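Local atomic coordinates of mandelate racemase/muconate lactonizing enzyme-like protein (Rubrobacter xylanophilus DSM 9941, PDB entry 3CYJ), a protein that belongs to the enolase superfamily, pairing an N-terminal capping domain with a TIM-barrel-like domain that holds a sodium ion in this structure. Residues Pro19-Glu24 with His322-Arg327. Numbering follows the deposited sequence.
Sequences PTDYPE and HARVER
R324 reaches from helix segment 322-327 to the corner of the 19-24 segment and makes every close contact between the two segments. Its chain stands extended from CG to NE, with CG anti to the backbone N (chi1 173°), which carries the guanidinium across to P19 and D21. One hydrogen bond joins the segments: NH1 of R324 donates to the carbonyl O of P19 at 2.7 Å, with an N-H...O angle of 153°. The donor lies in the carbonyl plane, and the oxygen sits at the guanidinium edge, slightly tilted from the plane of that group.

The electrostatic part is looser. D21 OD2 lies 3.7 Å from R324 NE, a long salt bridge in which the carboxylate oxygen sits clear of the guanidinium plane, where NE cannot direct its hydrogen to it, leaving a purely electrostatic attraction. The carboxylate is turned 43° from the guanidinium, and its other oxygen, OD1, is hydrogen-bonded to NE2 of H320, at the start of the same helix.

Packing comes from D21 CB, which rests over one guanidinium face, off centre toward the rim, 3.5 Å from R324 NE. Within the corner, T20 OG1 donates to the carbonyl O of Y22 at 2.7 Å, from above the carbonyl plane.

The contact lies at the surface, where strand 8-26 of the N-terminal antiparallel sheet bends and meets helix 320-329, which follows barrel strand 313-319. It is a small, polar part of the interface between the capping domain and the TIM-barrel-like domain, the two-domain architecture of the enolase superfamily.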
loop_
_atom_site.group_PDB
_atom_site.type_symbol
_atom_site.label_atom_id
_atom_site.label_comp_id
_atom_site.label_asym_id
_atom_site.label_seq_id
_atom_site.Cartn_x
_atom_site.Cartn_y
_atom_site.Cartn_z
ATOM N N PRO A 19 -24.085 -42.512 12.053
ATOM C CA PRO A 19 -24.295 -41.699 13.233
ATOM C C PRO A 19 -22.999 -41.445 13.981
ATOM O O PRO A 19 -22.171 -42.314 14.078
ATOM C CB PRO A 19 -25.245 -42.573 14.096
ATOM C CG PRO A 19 -26.012 -43.367 13.062
ATOM C CD PRO A 19 -24.935 -43.721 12.059
ATOM N N THR A 20 -22.862 -40.246 14.514
ATOM C CA THR A 20 -21.813 -39.913 15.462
ATOM C C THR A 20 -22.087 -40.723 16.736
ATOM O O THR A 20 -23.233 -41.123 16.988
ATOM C CB THR A 20 -21.793 -38.384 15.787
ATOM O OG1 THR A 20 -23.113 -37.939 16.154
ATOM C CG2 THR A 20 -21.397 -37.568 14.541
ATOM N N ASP A 21 -21.057 -40.959 17.549
ATOM C CA ASP A 21 -21.252 -41.703 18.785
ATOM C C ASP A 21 -21.843 -40.845 19.936
ATOM O O ASP A 21 -22.077 -41.339 21.027
ATOM C CB ASP A 21 -19.972 -42.475 19.181
ATOM C CG ASP A 21 -18.753 -41.550 19.409
ATOM O OD1 ASP A 21 -18.889 -40.317 19.297
ATOM O OD2 ASP A 21 -17.645 -42.059 19.704
ATOM N N TYR A 22 -22.090 -39.561 19.688
ATOM C CA TYR A 22 -22.697 -38.669 20.684
ATOM C C TYR A 22 -23.200 -37.493 19.853
ATOM O O TYR A 22 -22.720 -37.296 18.725
ATOM C CB TYR A 22 -21.632 -38.201 21.688
ATOM C CG TYR A 22 -22.167 -37.491 22.916
ATOM C CD1 TYR A 22 -22.718 -38.215 23.985
ATOM C CD2 TYR A 22 -22.095 -36.091 23.032
ATOM C CE1 TYR A 22 -23.219 -37.561 25.151
ATOM C CE2 TYR A 22 -22.586 -35.428 24.198
ATOM C CZ TYR A 22 -23.153 -36.180 25.246
ATOM O OH TYR A 22 -23.634 -35.536 26.370
ATOM N N PRO A 23 -24.189 -36.719 20.356
ATOM C CA PRO A 23 -24.524 -35.488 19.565
ATOM C C PRO A 23 -23.312 -34.513 19.519
ATOM O O PRO A 23 -22.677 -34.273 20.560
ATOM C CB PRO A 23 -25.674 -34.821 20.352
ATOM C CG PRO A 23 -26.016 -35.728 21.515
ATOM C CD PRO A 23 -25.057 -36.917 21.533
ATOM N N GLU A 24 -22.999 -33.947 18.357
ATOM C CA GLU A 24 -21.779 -33.131 18.257
ATOM C C GLU A 24 -22.056 -31.711 17.785
ATOM O O GLU A 24 -22.975 -31.456 17.013
ATOM C CB GLU A 24 -20.745 -33.820 17.346
ATOM C CG GLU A 24 -20.151 -35.131 17.942
ATOM C CD GLU A 24 -19.185 -35.810 16.992
ATOM O OE1 GLU A 24 -18.861 -35.213 15.950
ATOM O OE2 GLU A 24 -18.718 -36.934 17.246
ATOM N N HIS A 322 -14.000 -38.873 11.738
ATOM C CA HIS A 322 -13.490 -39.476 10.533
ATOM C C HIS A 322 -12.675 -40.683 10.808
ATOM O O HIS A 322 -12.837 -41.694 10.107
ATOM C CB HIS A 322 -12.685 -38.469 9.716
ATOM C CG HIS A 322 -13.529 -37.381 9.159
ATOM N ND1 HIS A 322 -13.008 -36.309 8.467
ATOM C CD2 HIS A 322 -14.874 -37.192 9.211
ATOM C CE1 HIS A 322 -13.996 -35.511 8.100
ATOM N NE2 HIS A 322 -15.138 -36.025 8.543
ATOM N N ALA A 323 -11.756 -40.575 11.761
ATOM C CA ALA A 323 -11.035 -41.738 12.258
ATOM C C ALA A 323 -12.030 -42.894 12.544
ATOM O O ALA A 323 -11.893 -44.007 12.028
ATOM C CB ALA A 323 -10.258 -41.379 13.514
ATOM N N ARG A 324 -13.058 -42.598 13.314
ATOM C CA ARG A 324 -14.068 -43.601 13.679
ATOM C C ARG A 324 -14.799 -44.187 12.463
ATOM O O ARG A 324 -14.888 -45.387 12.315
ATOM C CB ARG A 324 -15.058 -42.986 14.668
ATOM C CG ARG A 324 -16.272 -43.843 15.028
ATOM C CD ARG A 324 -17.133 -43.073 16.076
ATOM N NE ARG A 324 -18.285 -43.861 16.485
ATOM C CZ ARG A 324 -19.464 -43.837 15.878
ATOM N NH1 ARG A 324 -19.679 -43.018 14.852
ATOM N NH2 ARG A 324 -20.433 -44.639 16.308
ATOM N N VAL A 325 -15.309 -43.346 11.571
ATOM C CA VAL A 325 -15.951 -43.827 10.333
ATOM C C VAL A 325 -14.985 -44.640 9.451
ATOM O O VAL A 325 -15.392 -45.580 8.788
ATOM C CB VAL A 325 -16.548 -42.624 9.535
ATOM C CG1 VAL A 325 -16.803 -42.946 8.027
ATOM C CG2 VAL A 325 -17.806 -42.103 10.211
ATOM N N GLU A 326 -13.713 -44.244 9.402
ATOM C CA GLU A 326 -12.742 -44.957 8.584
ATOM C C GLU A 326 -12.439 -46.374 9.157
ATOM O O GLU A 326 -12.361 -47.307 8.392
ATOM C CB GLU A 326 -11.486 -44.094 8.332
ATOM C CG GLU A 326 -11.731 -42.981 7.301
ATOM C CD GLU A 326 -10.899 -41.670 7.506
ATOM O OE1 GLU A 326 -9.852 -41.684 8.183
ATOM O OE2 GLU A 326 -11.297 -40.619 6.947
ATOM N N ARG A 327 -12.312 -46.514 10.485
ATOM C CA ARG A 327 -12.047 -47.807 11.125
ATOM C C ARG A 327 -13.255 -48.728 11.000
ATOM O O ARG A 327 -13.115 -49.949 10.886
ATOM C CB ARG A 327 -11.679 -47.656 12.629
#